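Side-chain contacts in hypothetical protein (Staphylococcus aureus subsp. aureus, PDB 1QYI), which is of unknown function but probably acts as a hydrolase of the haloacid dehalogenase (HAD) superfamily: residues T25-L30 with Q53-R58; E273-Q278 with N297-Y302; V222-L227 with L255-A260. All blocks are in the same frame, centred on the assembly; numbering follows the deposited sequence.

Contact 1 (T25-L30 with Q53-R58)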
# COMPACT_ATOMS: atom_id res chain seq x y z
N THR A 25 12.59 4.77 -0.89
CA THR A 25 12.29 6.17 -0.65
C THR A 25 13.20 6.72 0.43
O THR A 25 13.93 7.69 0.21
CB THR A 25 10.84 6.36 -0.27
OG1 THR A 25 10.02 6.03 -1.40
CG2 THR A 25 10.57 7.79 0.13
N VAL A 26 13.16 6.09 1.60
CA VAL A 26 13.99 6.51 2.72
C VAL A 26 15.45 6.58 2.29
O VAL A 26 16.15 7.56 2.57
CB VAL A 26 13.83 5.50 3.88
CG1 VAL A 26 14.56 6.00 5.12
CG2 VAL A 26 12.36 5.28 4.18
N TYR A 27 15.90 5.55 1.58
CA TYR A 27 17.28 5.50 1.12
C TYR A 27 17.63 6.64 0.13
O TYR A 27 18.68 7.26 0.24
CB TYR A 27 17.55 4.11 0.50
CG TYR A 27 19.01 3.71 0.40
CD1 TYR A 27 19.83 3.64 1.54
CD2 TYR A 27 19.58 3.40 -0.83
CE1 TYR A 27 21.18 3.27 1.44
CE2 TYR A 27 20.92 3.03 -0.94
CZ TYR A 27 21.71 2.97 0.18
OH TYR A 27 23.04 2.65 0.03
N GLU A 28 16.75 6.93 -0.82
CA GLU A 28 17.04 8.00 -1.76
C GLU A 28 17.06 9.36 -1.07
O GLU A 28 17.79 10.27 -1.47
CB GLU A 28 16.01 8.06 -2.86
CG GLU A 28 16.44 8.92 -4.02
CD GLU A 28 15.28 9.30 -4.90
OE1 GLU A 28 14.29 8.52 -4.95
OE2 GLU A 28 15.37 10.36 -5.56
N LEU A 29 16.23 9.50 -0.05
CA LEU A 29 16.16 10.74 0.71
C LEU A 29 17.39 10.86 1.61
O LEU A 29 17.63 11.91 2.22
CB LEU A 29 14.89 10.75 1.56
CG LEU A 29 13.77 11.75 1.26
CD1 LEU A 29 13.69 12.07 -0.23
CD2 LEU A 29 12.45 11.15 1.75
N LEU A 30 18.19 9.81 1.67
CA LEU A 30 19.35 9.82 2.54
C LEU A 30 20.70 9.96 1.85
O LEU A 30 21.57 10.69 2.34
CB LEU A 30 19.34 8.56 3.40
CG LEU A 30 19.37 8.65 4.92
CD1 LEU A 30 18.57 9.80 5.48
CD2 LEU A 30 18.81 7.35 5.40
N GLN A 53 16.51 -5.32 -2.52
CA GLN A 53 16.29 -6.21 -1.40
C GLN A 53 17.30 -5.90 -0.31
O GLN A 53 16.98 -5.93 0.89
CB GLN A 53 16.41 -7.66 -1.86
CG GLN A 53 15.17 -8.50 -1.57
CD GLN A 53 13.86 -7.84 -1.99
OE1 GLN A 53 13.66 -7.48 -3.16
NE2 GLN A 53 12.95 -7.65 -1.03
N ASP A 54 18.52 -5.61 -0.71
CA ASP A 54 19.54 -5.31 0.27
C ASP A 54 19.17 -4.01 0.98
O ASP A 54 19.23 -3.91 2.21
CB ASP A 54 20.89 -5.14 -0.41
CG ASP A 54 21.97 -4.75 0.57
OD1 ASP A 54 22.29 -5.57 1.46
OD2 ASP A 54 22.46 -3.61 0.47
N ILE A 55 18.80 -3.01 0.19
CA ILE A 55 18.42 -1.71 0.72
C ILE A 55 17.31 -1.86 1.76
O ILE A 55 17.44 -1.38 2.90
CB ILE A 55 18.00 -0.79 -0.45
CG1 ILE A 55 19.24 -0.50 -1.31
CG2 ILE A 55 17.33 0.48 0.06
CD1 ILE A 55 18.98 -0.03 -2.73
N ARG A 56 16.25 -2.55 1.37
CA ARG A 56 15.10 -2.81 2.23
C ARG A 56 15.54 -3.49 3.52
O ARG A 56 15.07 -3.16 4.62
CB ARG A 56 14.11 -3.72 1.50
CG ARG A 56 12.95 -4.16 2.37
CD ARG A 56 11.97 -5.01 1.61
NE ARG A 56 11.03 -5.64 2.53
CZ ARG A 56 9.90 -6.22 2.17
NH1 ARG A 56 9.55 -6.27 0.89
NH2 ARG A 56 9.12 -6.75 3.10
N ASN A 57 16.43 -4.45 3.36
CA ASN A 57 16.95 -5.18 4.50
C ASN A 57 17.67 -4.24 5.45
O ASN A 57 17.47 -4.31 6.66
CB ASN A 57 17.89 -6.27 4.03
CG ASN A 57 18.53 -7.00 5.17
OD1 ASN A 57 17.83 -7.50 6.06
ND2 ASN A 57 19.85 -7.06 5.18
N ARG A 58 18.52 -3.37 4.91
CA ARG A 58 19.26 -2.43 5.76
C ARG A 58 18.34 -1.42 6.45
O ARG A 58 18.42 -1.24 7.66
CB ARG A 58 20.29 -1.66 4.94
CG ARG A 58 21.47 -2.46 4.44
CD ARG A 58 22.49 -1.49 3.86
NE ARG A 58 23.00 -0.60 4.90
CZ ARG A 58 23.58 0.58 4.67
NH1 ARG A 58 23.73 1.02 3.42
NH2 ARG A 58 24.02 1.31 5.68
O HOH W 1 23.58 -0.43 1.15
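With chi1 at -160°, Y27 swings its CG away from the backbone N and points its ring from helix 16-31 at I55 on helix 49-60, which presents CG2, CG1 and CD1 to it. I55 CG2 lies 3.7 Å from Y27 CG and also meets Y27 CB, while CG1 and CD1 continue along the CD2–CE2 side of the ring, the two side chains crossing at about a right angle. The pair illustrates how an aromatic residue can form one of several links between two helices: R56 also makes salt bridges with E16 and D20 of helix 16-31. Both helices belong to the helical region between strands 3-6 and 233-237, consistent with a C1-type cap, which HAD proteins insert after the first strand of the core. R58, one turn on from I55, bends at chi3 (64°) and brings NH1 to 3.8 Å from Y27 OH, too far for a hydrogen bond. A water takes over the polar link. It accepts from R58 NH1 at 2.7 Å, in the guanidinium plane, and makes weak bonds to Y27 OH and to D54 OD2. The other terminal nitrogen, R58 NH2, forms a salt bridge with E130.

Contact 2 (E273-Q278 with N297-Y302)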
# COMPACT_ATOMS: atom_id res chain seq x y z
N GLU A 273 -17.90 8.59 -1.75
CA GLU A 273 -17.96 9.27 -0.46
C GLU A 273 -18.14 10.78 -0.62
O GLU A 273 -18.75 11.44 0.21
CB GLU A 273 -16.70 8.98 0.37
CG GLU A 273 -16.51 7.50 0.69
CD GLU A 273 -15.20 7.21 1.42
OE1 GLU A 273 -14.16 7.79 1.05
OE2 GLU A 273 -15.22 6.38 2.36
N ASN A 274 -17.58 11.33 -1.69
CA ASN A 274 -17.70 12.75 -1.95
C ASN A 274 -19.12 13.13 -2.35
O ASN A 274 -19.57 14.24 -2.08
CB ASN A 274 -16.69 13.18 -3.02
CG ASN A 274 -15.27 13.23 -2.47
OD1 ASN A 274 -15.02 13.85 -1.44
ND2 ASN A 274 -14.33 12.60 -3.17
N MSE A 275 -19.83 12.21 -3.00
CA MSE A 275 -21.21 12.45 -3.42
C MSE A 275 -22.15 12.28 -2.23
O MSE A 275 -23.16 12.96 -2.12
CB MSE A 275 -21.63 11.47 -4.50
CG MSE A 275 -20.91 11.63 -5.80
SE MSE A 275 -21.41 10.23 -7.03
CE MSE A 275 -19.79 9.22 -7.02
N TYR A 276 -21.81 11.33 -1.36
CA TYR A 276 -22.60 11.03 -0.18
C TYR A 276 -21.68 10.99 1.04
O TYR A 276 -21.42 9.92 1.59
CB TYR A 276 -23.30 9.67 -0.34
CG TYR A 276 -24.04 9.53 -1.65
CD1 TYR A 276 -25.29 10.12 -1.84
CD2 TYR A 276 -23.47 8.85 -2.72
CE1 TYR A 276 -25.95 10.04 -3.07
CE2 TYR A 276 -24.11 8.76 -3.94
CZ TYR A 276 -25.34 9.36 -4.12
OH TYR A 276 -25.95 9.28 -5.35
N PRO A 277 -21.17 12.15 1.46
CA PRO A 277 -20.28 12.22 2.62
C PRO A 277 -20.83 11.60 3.91
O PRO A 277 -20.13 10.84 4.57
CB PRO A 277 -19.99 13.71 2.75
CG PRO A 277 -21.21 14.35 2.15
CD PRO A 277 -21.43 13.50 0.93
N GLN A 278 -22.07 11.91 4.25
CA GLN A 278 -22.66 11.36 5.46
C GLN A 278 -22.99 9.88 5.32
O GLN A 278 -23.76 9.34 6.10
CB GLN A 278 -23.92 12.13 5.85
CG GLN A 278 -23.64 13.51 6.43
CD GLN A 278 -22.60 13.45 7.53
OE1 GLN A 278 -22.66 12.60 8.42
NE2 GLN A 278 -21.63 14.37 7.48
N ASN A 297 -20.23 -0.41 -12.58
CA ASN A 297 -19.59 0.70 -11.91
C ASN A 297 -19.94 2.05 -12.50
O ASN A 297 -19.14 2.66 -13.21
CB ASN A 297 -18.08 0.49 -11.90
CG ASN A 297 -17.36 1.53 -11.06
OD1 ASN A 297 -17.83 1.91 -9.99
ND2 ASN A 297 -16.20 1.96 -11.54
N ASN A 298 -21.15 2.52 -12.21
CA ASN A 298 -21.60 3.81 -12.69
C ASN A 298 -22.10 4.70 -11.55
O ASN A 298 -22.94 4.29 -10.74
CB ASN A 298 -22.70 3.61 -13.75
CG ASN A 298 -23.38 4.91 -14.14
OD1 ASN A 298 -22.73 5.95 -14.32
ND2 ASN A 298 -24.70 4.86 -14.29
N ARG A 299 -21.55 5.91 -11.50
CA ARG A 299 -21.89 6.92 -10.49
C ARG A 299 -23.37 6.96 -10.13
O ARG A 299 -23.72 7.07 -8.96
CB ARG A 299 -21.49 8.31 -11.00
CG ARG A 299 -20.00 8.55 -11.18
CD ARG A 299 -19.77 9.82 -12.00
NE ARG A 299 -20.61 10.92 -11.53
CZ ARG A 299 -20.48 11.52 -10.35
NH1 ARG A 299 -19.52 11.13 -9.51
NH2 ARG A 299 -21.31 12.49 -9.99
N ASP A 300 -24.21 6.86 -11.15
CA ASP A 300 -25.65 6.92 -11.00
C ASP A 300 -26.28 5.78 -10.23
O ASP A 300 -27.48 5.80 -9.95
CB ASP A 300 -26.30 7.02 -12.37
CG ASP A 300 -25.74 8.15 -13.20
OD1 ASP A 300 -25.58 9.27 -12.66
OD2 ASP A 300 -25.45 7.93 -14.39
N LYS A 301 -25.49 4.78 -9.88
CA LYS A 301 -26.05 3.64 -9.16
C LYS A 301 -25.44 3.50 -7.78
O LYS A 301 -25.85 2.65 -7.00
CB LYS A 301 -25.80 2.37 -9.96
CG LYS A 301 -26.09 2.52 -11.44
CD LYS A 301 -25.61 1.31 -12.18
CE LYS A 301 -25.48 1.57 -13.66
NZ LYS A 301 -24.39 0.72 -14.24
N TYR A 302 -24.46 4.34 -7.49
CA TYR A 302 -23.78 4.31 -6.21
C TYR A 302 -24.69 4.31 -5.00
O TYR A 302 -24.56 3.45 -4.13
CB TYR A 302 -22.79 5.47 -6.13
CG TYR A 302 -21.53 5.22 -6.92
CD1 TYR A 302 -21.48 4.24 -7.91
CD2 TYR A 302 -20.40 6.00 -6.71
CE1 TYR A 302 -20.33 4.03 -8.66
CE2 TYR A 302 -19.25 5.80 -7.45
CZ TYR A 302 -19.22 4.82 -8.43
OH TYR A 302 -18.08 4.65 -9.19
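R299 and Y302 receive M275, a selenomethionine in this crystal, and the turn that presents them begins at N297. Y302 OH donates to N297 OD1 at 2.9 Å, standing above the carbonyl plane, off the lone pairs. N298 tightens the turn twice, its backbone O taking K301 N and its ND2 reaching the anti side of D300 OD2, tilted out of the carboxylate plane. At R299 the chain bends at chi3 (45°), laying the guanidinium against the end of M275, with R299 NH1 modelled doubtfully close to M275 SE. NH1 also has a salt bridge to E271, on the helix that carries M275. At Y302, the M275 methyl CE is modelled unusually near CD2, so the exact spacing is doubtful; M275 SE lies 5.3 Å from the centroid of the Y302 ring in an oblique Met-aromatic contact. R299 CA covers one face of that ring, and Y276 CE2 touches Y302 CB more loosely. At the periphery of the domain built on the parallel sheet, and within its HAD-hydrolase-like stretch, segment 297-302 joins the start of helix 302-307 to the C-terminal end of helix 266-275; Y276 also meets E303 and I306, and F288 of helix 288-295 stacks edge-to-face with Y302.

Contact 3 (V222-L227 with L255-A260)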
# COMPACT_ATOMS: atom_id res chain seq x y z
N VAL A 222 -5.17 -19.12 -18.06
CA VAL A 222 -5.92 -20.31 -18.49
C VAL A 222 -7.09 -20.54 -17.55
O VAL A 222 -8.16 -20.98 -17.96
CB VAL A 222 -5.03 -21.58 -18.48
CG1 VAL A 222 -5.87 -22.80 -18.86
CG2 VAL A 222 -3.87 -21.42 -19.45
N LEU A 223 -6.87 -20.26 -16.27
CA LEU A 223 -7.90 -20.41 -15.25
C LEU A 223 -9.02 -19.41 -15.48
O LEU A 223 -10.20 -19.76 -15.43
CB LEU A 223 -7.30 -20.20 -13.85
CG LEU A 223 -8.23 -19.84 -12.68
CD1 LEU A 223 -9.22 -20.98 -12.41
CD2 LEU A 223 -7.39 -19.54 -11.45
N LEU A 224 -8.65 -18.16 -15.75
CA LEU A 224 -9.65 -17.12 -15.99
C LEU A 224 -10.43 -17.42 -17.27
O LEU A 224 -11.64 -17.25 -17.32
CB LEU A 224 -8.97 -15.75 -16.12
CG LEU A 224 -8.27 -15.27 -14.85
CD1 LEU A 224 -7.59 -13.93 -15.11
CD2 LEU A 224 -9.28 -15.16 -13.72
N ASN A 225 -9.70 -17.87 -18.29
CA ASN A 225 -10.29 -18.22 -19.57
C ASN A 225 -11.33 -19.33 -19.42
O ASN A 225 -12.44 -19.22 -19.93
CB ASN A 225 -9.18 -18.65 -20.54
CG ASN A 225 -9.65 -18.72 -21.98
OD1 ASN A 225 -10.24 -17.76 -22.51
ND2 ASN A 225 -9.39 -19.84 -22.63
N ASP A 226 -10.97 -20.40 -18.72
CA ASP A 226 -11.91 -21.50 -18.52
C ASP A 226 -13.07 -21.03 -17.65
O ASP A 226 -14.21 -21.45 -17.86
CB ASP A 226 -11.24 -22.70 -17.85
CG ASP A 226 -10.03 -23.20 -18.61
OD1 ASP A 226 -9.99 -23.07 -19.86
OD2 ASP A 226 -9.12 -23.77 -17.96
N LEU A 227 -12.78 -20.17 -16.68
CA LEU A 227 -13.82 -19.64 -15.80
C LEU A 227 -14.90 -19.00 -16.65
O LEU A 227 -16.10 -19.17 -16.40
CB LEU A 227 -13.22 -18.61 -14.84
CG LEU A 227 -13.08 -18.93 -13.35
CD1 LEU A 227 -12.71 -20.39 -13.13
CD2 LEU A 227 -12.02 -18.00 -12.76
N LEU A 255 -5.97 -7.87 -17.71
CA LEU A 255 -7.07 -6.94 -17.94
C LEU A 255 -8.12 -7.44 -18.93
O LEU A 255 -9.31 -7.29 -18.69
CB LEU A 255 -6.51 -5.59 -18.40
CG LEU A 255 -7.47 -4.42 -18.23
CD1 LEU A 255 -7.82 -4.27 -16.76
CD2 LEU A 255 -6.82 -3.16 -18.77
N PRO A 256 -7.70 -8.02 -20.06
CA PRO A 256 -8.66 -8.52 -21.05
C PRO A 256 -9.73 -9.48 -20.52
O PRO A 256 -10.75 -9.72 -21.18
CB PRO A 256 -7.76 -9.17 -22.10
CG PRO A 256 -6.56 -8.26 -22.09
CD PRO A 256 -6.32 -8.06 -20.60
N TYR A 257 -9.51 -10.03 -19.32
CA TYR A 257 -10.45 -10.96 -18.69
C TYR A 257 -11.39 -10.27 -17.71
O TYR A 257 -12.18 -10.93 -17.04
CB TYR A 257 -9.69 -12.05 -17.92
CG TYR A 257 -8.77 -12.86 -18.79
CD1 TYR A 257 -9.28 -13.81 -19.69
CD2 TYR A 257 -7.39 -12.68 -18.73
CE1 TYR A 257 -8.43 -14.55 -20.50
CE2 TYR A 257 -6.54 -13.40 -19.53
CZ TYR A 257 -7.05 -14.34 -20.42
OH TYR A 257 -6.18 -15.04 -21.22
N PHE A 258 -11.30 -8.95 -17.65
CA PHE A 258 -12.14 -8.17 -16.74
C PHE A 258 -12.72 -6.96 -17.46
O PHE A 258 -11.98 -6.13 -17.96
CB PHE A 258 -11.31 -7.68 -15.56
CG PHE A 258 -10.67 -8.77 -14.77
CD1 PHE A 258 -11.33 -9.35 -13.69
CD2 PHE A 258 -9.40 -9.23 -15.10
CE1 PHE A 258 -10.74 -10.36 -12.96
CE2 PHE A 258 -8.80 -10.26 -14.37
CZ PHE A 258 -9.48 -10.82 -13.30
N GLU A 259 -14.05 -6.86 -17.51
CA GLU A 259 -14.70 -5.72 -18.15
C GLU A 259 -14.46 -4.49 -17.30
O GLU A 259 -14.61 -4.53 -16.08
CB GLU A 259 -16.21 -5.95 -18.25
CG GLU A 259 -16.73 -5.93 -19.67
CD GLU A 259 -16.11 -7.02 -20.51
OE1 GLU A 259 -14.88 -6.97 -20.74
OE2 GLU A 259 -16.86 -7.93 -20.93
N ALA A 260 -14.10 -3.38 -17.93
CA ALA A 260 -13.84 -2.15 -17.20
C ALA A 260 -14.99 -1.68 -16.31
O ALA A 260 -14.76 -1.00 -15.31
CB ALA A 260 -13.44 -1.04 -18.17
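L224 meets Y257 first through a CH-pi contact, a helix leucine laid on a tyrosine of the short 3-10 turn 255-257. Its CB lies over one face of the tyrosine ring, 4.2 Å from the centroid of the Y257 ring and 22° off the normal, displaced toward the rim on the CG–CD1 side. The remaining contacts between the segments are mainly apolar. The L224 chain is extended at chi2 (178°), which puts CD1 in the angle between the two rings, against Y257 on one side and F258 on another: L224 CD1 is 3.8 Å from Y257 CD2 and 3.9 Å from F258 CE2. The leucine and phenylalanine side chains stand roughly at right angles. At the outer side, N225 adds its CB, 4.2 Å from Y257 CE1, and its OD1 comes equally near that carbon.

Hydrogen bonding plays no part between the segments, and polar links lie within or beside them. F258 N donates to L255 O at 2.8 Å, an i to i+3 bond of the short 3-10 turn that carries Y257; Y257 O takes a weak bond from K228 NZ, and D226 pairs with R370 of helix 369-373.

In the Rossmann-like HAD core, segment 255-260 belongs to the return loop of a beta-alpha-beta crossover, running from strand 233-237 through helix 242-252 to strand 263-264. Helix 217-229 packs beside that loop, and L224 and F258 together rest on F6 of strand 3-6 and L234 of strand 233-237.

In the fold
Contacts 2 and 3 both belong to the part of the chain built round the parallel sheet, their nearest atoms about 5 Å apart, whereas contact 1 lies in the helical insertion, about 24 Å from either by nearest atoms. Contact 1 is the buried one, a helix-to-helix meeting whose apolar part is completed by a water-bridged polar edge. The other two are partly buried and set a helix against a loop. Contact 3 is mainly apolar, has no hydrogen bond across its segments and leans on two strands; contact 2 adds an arginine and a selenium to its aromatic partner and lies among helices 266-275, 288-295 and 302-307. No secondary-structure element is shared among the three contacts, although an aromatic residue carries part of each.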